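Local coordinates for protein transcriptional regulator, Crp/Fnr family (Eubacterium rectale ATCC 33656, PDB 3DV8) that probably binds DNA as a dimeric transcriptional regulator of the Crp/Fnr family, pairing a cyclic nucleotide-binding-type domain with a helix-turn-helix domain, at residues T68-L79 with L128-L139. Numbering follows the deposited sequence.
Sequences TLYRLFDMDMCL and LMATRFSDVMWL
Arg132 reaches from the helix between the ring of Tyr70 and the turn after strand 66-72. CG lies anti to the carbonyl carbon, and the chain then bends about CB-CG (chi2 -72°), which lays CD over one face of the Tyr70 ring in a CH-pi contact, 3.9 Å from CD to the ring centroid. Beyond it, NE passes 3.5 Å from Leu72 CD2, the methyl that lies over one face of the guanidinium. At the tip, NH2 gives a nearly straight hydrogen bond to Met77 O (3.2 Å, 167°), the acceptor lying in the guanidinium plane, and makes a long salt bridge to Asp76 OD1 (3.7 Å). NH1 turns back to its own helix and forms a salt bridge with Asp135 OD2, whose hydrogen bond is weak. The positive charge thus links two acids, while the other oxygen of Asp76, OD2, takes the Phe73 N-H across the type II turn. A leucine in place of Arg132 would probably leave Met77 O without this donor and the two carboxylates without their shared countercharge. Apolar contacts flank the arginine: Leu79 CB meets Leu128 CD2 at 3.8 Å, and Leu69 CD2 meets Leu139 CD2 at 4.0 Å. Helix 119-145, which pairs with the second subunit through stacked Phe133 rings, thereby packs on strands 66-72 and 77-78, the outermost strands, within this chain, of two antiparallel sheets in the cyclic nucleotide-binding domain.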
loop_
_atom_site.group_PDB
_atom_site.type_symbol
_atom_site.label_atom_id
_atom_site.label_comp_id
_atom_site.label_asym_id
_atom_site.label_seq_id
_atom_site.Cartn_x
_atom_site.Cartn_y
_atom_site.Cartn_z
ATOM N N THR A 68 11.007 -0.349 -6.267
ATOM C CA THR A 68 10.718 1.042 -5.877
ATOM C C THR A 68 9.222 1.205 -5.568
ATOM O O THR A 68 8.377 0.844 -6.388
ATOM C CB THR A 68 11.089 2.055 -7.004
ATOM O OG1 THR A 68 12.488 1.958 -7.289
ATOM C CG2 THR A 68 10.750 3.504 -6.621
ATOM N N LEU A 69 8.913 1.742 -4.390
ATOM C CA LEU A 69 7.541 2.027 -4.002
ATOM C C LEU A 69 7.097 3.340 -4.659
ATOM O O LEU A 69 6.043 3.399 -5.286
ATOM C CB LEU A 69 7.395 2.082 -2.480
ATOM C CG LEU A 69 7.769 0.801 -1.717
ATOM C CD1 LEU A 69 7.470 0.992 -0.242
ATOM C CD2 LEU A 69 7.030 -0.425 -2.234
ATOM N N TYR A 70 7.908 4.381 -4.514
ATOM C CA TYR A 70 7.628 5.691 -5.106
ATOM C C TYR A 70 8.883 6.542 -5.070
ATOM O O TYR A 70 9.867 6.191 -4.403
ATOM C CB TYR A 70 6.499 6.412 -4.340
ATOM C CG TYR A 70 6.765 6.553 -2.853
ATOM C CD1 TYR A 70 7.470 7.653 -2.348
ATOM C CD2 TYR A 70 6.322 5.570 -1.948
ATOM C CE1 TYR A 70 7.743 7.775 -0.985
ATOM C CE2 TYR A 70 6.575 5.683 -0.576
ATOM C CZ TYR A 70 7.297 6.787 -0.101
ATOM O OH TYR A 70 7.553 6.917 1.245
ATOM N N ARG A 71 8.824 7.665 -5.777
ATOM C CA ARG A 71 9.890 8.660 -5.803
ATOM C C ARG A 71 9.363 10.000 -5.277
ATOM O O ARG A 71 8.189 10.339 -5.466
ATOM C CB ARG A 71 10.439 8.822 -7.216
ATOM C CG ARG A 71 11.389 7.715 -7.648
ATOM C CD ARG A 71 11.615 7.794 -9.152
ATOM N NE ARG A 71 12.854 7.179 -9.634
ATOM C CZ ARG A 71 13.151 6.979 -10.924
ATOM N NH1 ARG A 71 12.281 7.239 -11.904
ATOM N NH2 ARG A 71 14.324 6.451 -11.248
ATOM N N LEU A 72 10.252 10.733 -4.608
ATOM C CA LEU A 72 9.983 12.070 -4.088
ATOM C C LEU A 72 10.911 13.040 -4.842
ATOM O O LEU A 72 12.106 12.764 -4.992
ATOM C CB LEU A 72 10.236 12.115 -2.580
ATOM C CG LEU A 72 9.437 11.155 -1.687
ATOM C CD1 LEU A 72 9.907 11.320 -0.258
ATOM C CD2 LEU A 72 7.926 11.393 -1.777
ATOM N N PHE A 73 10.344 14.152 -5.322
ATOM C CA PHE A 73 11.061 15.191 -6.103
ATOM C C PHE A 73 11.067 16.529 -5.343
ATOM O O PHE A 73 10.724 16.557 -4.158
ATOM C CB PHE A 73 10.386 15.329 -7.474
ATOM C CG PHE A 73 10.363 14.057 -8.256
ATOM C CD1 PHE A 73 11.481 13.668 -9.002
ATOM C CD2 PHE A 73 9.232 13.240 -8.248
ATOM C CE1 PHE A 73 11.475 12.482 -9.743
ATOM C CE2 PHE A 73 9.203 12.043 -8.987
ATOM C CZ PHE A 73 10.327 11.661 -9.740
ATOM N N ASP A 74 11.475 17.620 -6.008
ATOM C CA ASP A 74 11.480 18.980 -5.418
ATOM C C ASP A 74 10.089 19.294 -4.859
ATOM O O ASP A 74 9.102 18.996 -5.518
ATOM C CB ASP A 74 11.851 20.066 -6.458
ATOM C CG ASP A 74 13.240 19.864 -7.088
ATOM O OD1 ASP A 74 13.839 18.779 -6.940
ATOM O OD2 ASP A 74 13.742 20.793 -7.747
HETATM N N MSE A 75 10.038 19.835 -3.639
HETATM C CA MSE A 75 8.796 20.212 -2.903
HETATM C C MSE A 75 7.990 19.097 -2.225
HETATM O O MSE A 75 7.095 19.409 -1.442
HETATM C CB MSE A 75 7.870 21.116 -3.730
HETATM C CG MSE A 75 8.466 22.461 -4.005
HETATM SE SE MSE A 75 7.510 23.361 -5.373
HETATM C CE MSE A 75 8.156 22.259 -6.989
ATOM N N ASP A 76 8.291 17.825 -2.500
ATOM C CA ASP A 76 7.634 16.709 -1.807
ATOM C C ASP A 76 8.090 16.646 -0.351
ATOM O O ASP A 76 9.095 17.254 0.027
ATOM C CB ASP A 76 7.927 15.343 -2.476
ATOM C CG ASP A 76 7.034 15.049 -3.667
ATOM O OD1 ASP A 76 5.810 15.285 -3.572
ATOM O OD2 ASP A 76 7.539 14.503 -4.674
HETATM N N MSE A 77 7.310 15.932 0.458
HETATM C CA MSE A 77 7.645 15.646 1.847
HETATM C C MSE A 77 7.727 14.164 2.076
HETATM O O MSE A 77 6.888 13.416 1.606
HETATM C CB MSE A 77 6.648 16.248 2.821
HETATM C CG MSE A 77 7.198 17.397 3.626
HETATM SE SE MSE A 77 5.706 18.387 4.292
HETATM C CE MSE A 77 5.235 19.300 2.512
ATOM N N CYS A 78 8.744 13.762 2.826
ATOM C CA CYS A 78 8.951 12.379 3.192
ATOM C C CYS A 78 8.381 12.199 4.593
ATOM O O CYS A 78 8.799 12.899 5.513
ATOM C CB CYS A 78 10.436 12.055 3.179
ATOM S SG CYS A 78 10.767 10.351 3.532
ATOM N N LEU A 79 7.411 11.297 4.736
ATOM C CA LEU A 79 6.817 10.964 6.035
ATOM C C LEU A 79 7.462 9.727 6.652
ATOM O O LEU A 79 7.740 9.721 7.858
ATOM C CB LEU A 79 5.303 10.727 5.905
ATOM C CG LEU A 79 4.490 10.349 7.158
ATOM C CD1 LEU A 79 4.766 11.279 8.336
ATOM C CD2 LEU A 79 3.004 10.346 6.847
ATOM N N LEU A 128 -0.847 13.228 3.703
ATOM C CA LEU A 128 0.494 12.854 3.264
ATOM C C LEU A 128 0.572 11.317 3.168
ATOM O O LEU A 128 1.046 10.797 2.157
ATOM C CB LEU A 128 1.546 13.437 4.216
ATOM C CG LEU A 128 2.987 13.530 3.742
ATOM C CD1 LEU A 128 3.103 14.381 2.468
ATOM C CD2 LEU A 128 3.831 14.114 4.871
HETATM N N MSE A 129 0.091 10.610 4.203
HETATM C CA MSE A 129 -0.007 9.124 4.174
HETATM C C MSE A 129 -0.886 8.592 3.048
HETATM O O MSE A 129 -0.501 7.638 2.387
HETATM C CB MSE A 129 -0.545 8.509 5.484
HETATM C CG MSE A 129 0.461 7.729 6.303
HETATM SE SE MSE A 129 -0.477 6.498 7.469
HETATM C CE MSE A 129 -1.528 7.721 8.375
ATOM N N ALA A 130 -2.077 9.177 2.889
ATOM C CA ALA A 130 -3.024 8.805 1.833
ATOM C C ALA A 130 -2.399 8.899 0.434
ATOM O O ALA A 130 -2.606 8.010 -0.384
ATOM C CB ALA A 130 -4.295 9.659 1.923
ATOM N N THR A 131 -1.618 9.958 0.187
ATOM C CA THR A 131 -0.879 10.147 -1.078
ATOM C C THR A 131 0.095 8.991 -1.339
ATOM O O THR A 131 0.108 8.423 -2.432
ATOM C CB THR A 131 -0.054 11.467 -1.075
ATOM O OG1 THR A 131 -0.916 12.564 -0.772
ATOM C CG2 THR A 131 0.619 11.716 -2.420
ATOM N N ARG A 132 0.876 8.640 -0.316
ATOM C CA ARG A 132 1.872 7.556 -0.397
ATOM C C ARG A 132 1.161 6.185 -0.471
ATOM O O ARG A 132 1.613 5.300 -1.201
ATOM C CB ARG A 132 2.875 7.631 0.770
ATOM C CG ARG A 132 3.591 9.012 0.938
ATOM C CD ARG A 132 4.631 9.363 -0.114
ATOM N NE ARG A 132 4.943 10.811 -0.116
ATOM C CZ ARG A 132 4.507 11.719 -1.003
ATOM N NH1 ARG A 132 3.745 11.391 -2.051
ATOM N NH2 ARG A 132 4.856 12.998 -0.876
ATOM N N PHE A 133 0.048 6.036 0.266
ATOM C CA PHE A 133 -0.812 4.831 0.217
ATOM C C PHE A 133 -1.311 4.703 -1.228
ATOM O O PHE A 133 -1.206 3.627 -1.816
ATOM C CB PHE A 133 -2.027 4.964 1.158
ATOM C CG PHE A 133 -2.675 3.648 1.595
ATOM C CD1 PHE A 133 -2.644 2.471 0.829
ATOM C CD2 PHE A 133 -3.429 3.642 2.776
ATOM C CE1 PHE A 133 -3.276 1.313 1.272
ATOM C CE2 PHE A 133 -4.077 2.496 3.219
ATOM C CZ PHE A 133 -4.006 1.326 2.468
ATOM N N SER A 134 -1.822 5.806 -1.793
ATOM C CA SER A 134 -2.288 5.832 -3.188
ATOM C C SER A 134 -1.157 5.482 -4.178
ATOM O O SER A 134 -1.409 4.715 -5.108
ATOM C CB SER A 134 -2.928 7.177 -3.559
ATOM O OG SER A 134 -4.008 7.504 -2.703
ATOM N N ASP A 135 0.064 6.006 -3.962
ATOM C CA ASP A 135 1.247 5.678 -4.805
ATOM C C ASP A 135 1.502 4.164 -4.817
ATOM O O ASP A 135 1.653 3.550 -5.879
ATOM C CB ASP A 135 2.544 6.362 -4.307
ATOM C CG ASP A 135 2.530 7.884 -4.435
ATOM O OD1 ASP A 135 1.773 8.425 -5.261
ATOM O OD2 ASP A 135 3.312 8.548 -3.716
ATOM N N VAL A 136 1.542 3.581 -3.621
ATOM C CA VAL A 136 1.715 2.138 -3.448
ATOM C C VAL A 136 0.545 1.320 -4.045
ATOM O O VAL A 136 0.757 0.207 -4.522
ATOM C CB VAL A 136 1.971 1.793 -1.956
ATOM C CG1 VAL A 136 1.911 0.318 -1.722
ATOM C CG2 VAL A 136 3.332 2.359 -1.509
HETATM N N MSE A 137 -0.671 1.863 -4.027
HETATM C CA MSE A 137 -1.828 1.183 -4.665
HETATM C C MSE A 137 -1.768 1.191 -6.192
HETATM O O MSE A 137 -2.249 0.238 -6.815
HETATM C CB MSE A 137 -3.155 1.731 -4.153
HETATM C CG MSE A 137 -3.441 1.375 -2.703
HETATM SE SE MSE A 137 -4.001 -0.457 -2.469
HETATM C CE MSE A 137 -2.402 -1.245 -2.577
ATOM N N TRP A 138 -1.210 2.259 -6.781
ATOM C CA TRP A 138 -0.953 2.302 -8.224
ATOM C C TRP A 138 0.091 1.227 -8.575
ATOM O O TRP A 138 -0.025 0.580 -9.627
ATOM C CB TRP A 138 -0.509 3.691 -8.709
ATOM C CG TRP A 138 0.059 3.675 -10.112
ATOM C CD1 TRP A 138 -0.642 3.631 -11.290
ATOM C CD2 TRP A 138 1.455 3.669 -10.472
ATOM N NE1 TRP A 138 0.232 3.604 -12.361
ATOM C CE2 TRP A 138 1.521 3.626 -11.890
ATOM C CE3 TRP A 138 2.658 3.700 -9.731
ATOM C CZ2 TRP A 138 2.750 3.621 -12.587
ATOM C CZ3 TRP A 138 3.887 3.685 -10.422
ATOM C CH2 TRP A 138 3.917 3.649 -11.840
ATOM N N LEU A 139 1.083 1.047 -7.686
ATOM C CA LEU A 139 2.104 0.019 -7.845
ATOM C C LEU A 139 1.509 -1.397 -7.811
ATOM O O LEU A 139 1.890 -2.207 -8.653
ATOM C CB LEU A 139 3.227 0.173 -6.814
ATOM C CG LEU A 139 4.444 -0.755 -6.945
ATOM C CD1 LEU A 139 5.067 -0.694 -8.317
ATOM C CD2 LEU A 139 5.460 -0.403 -5.909
#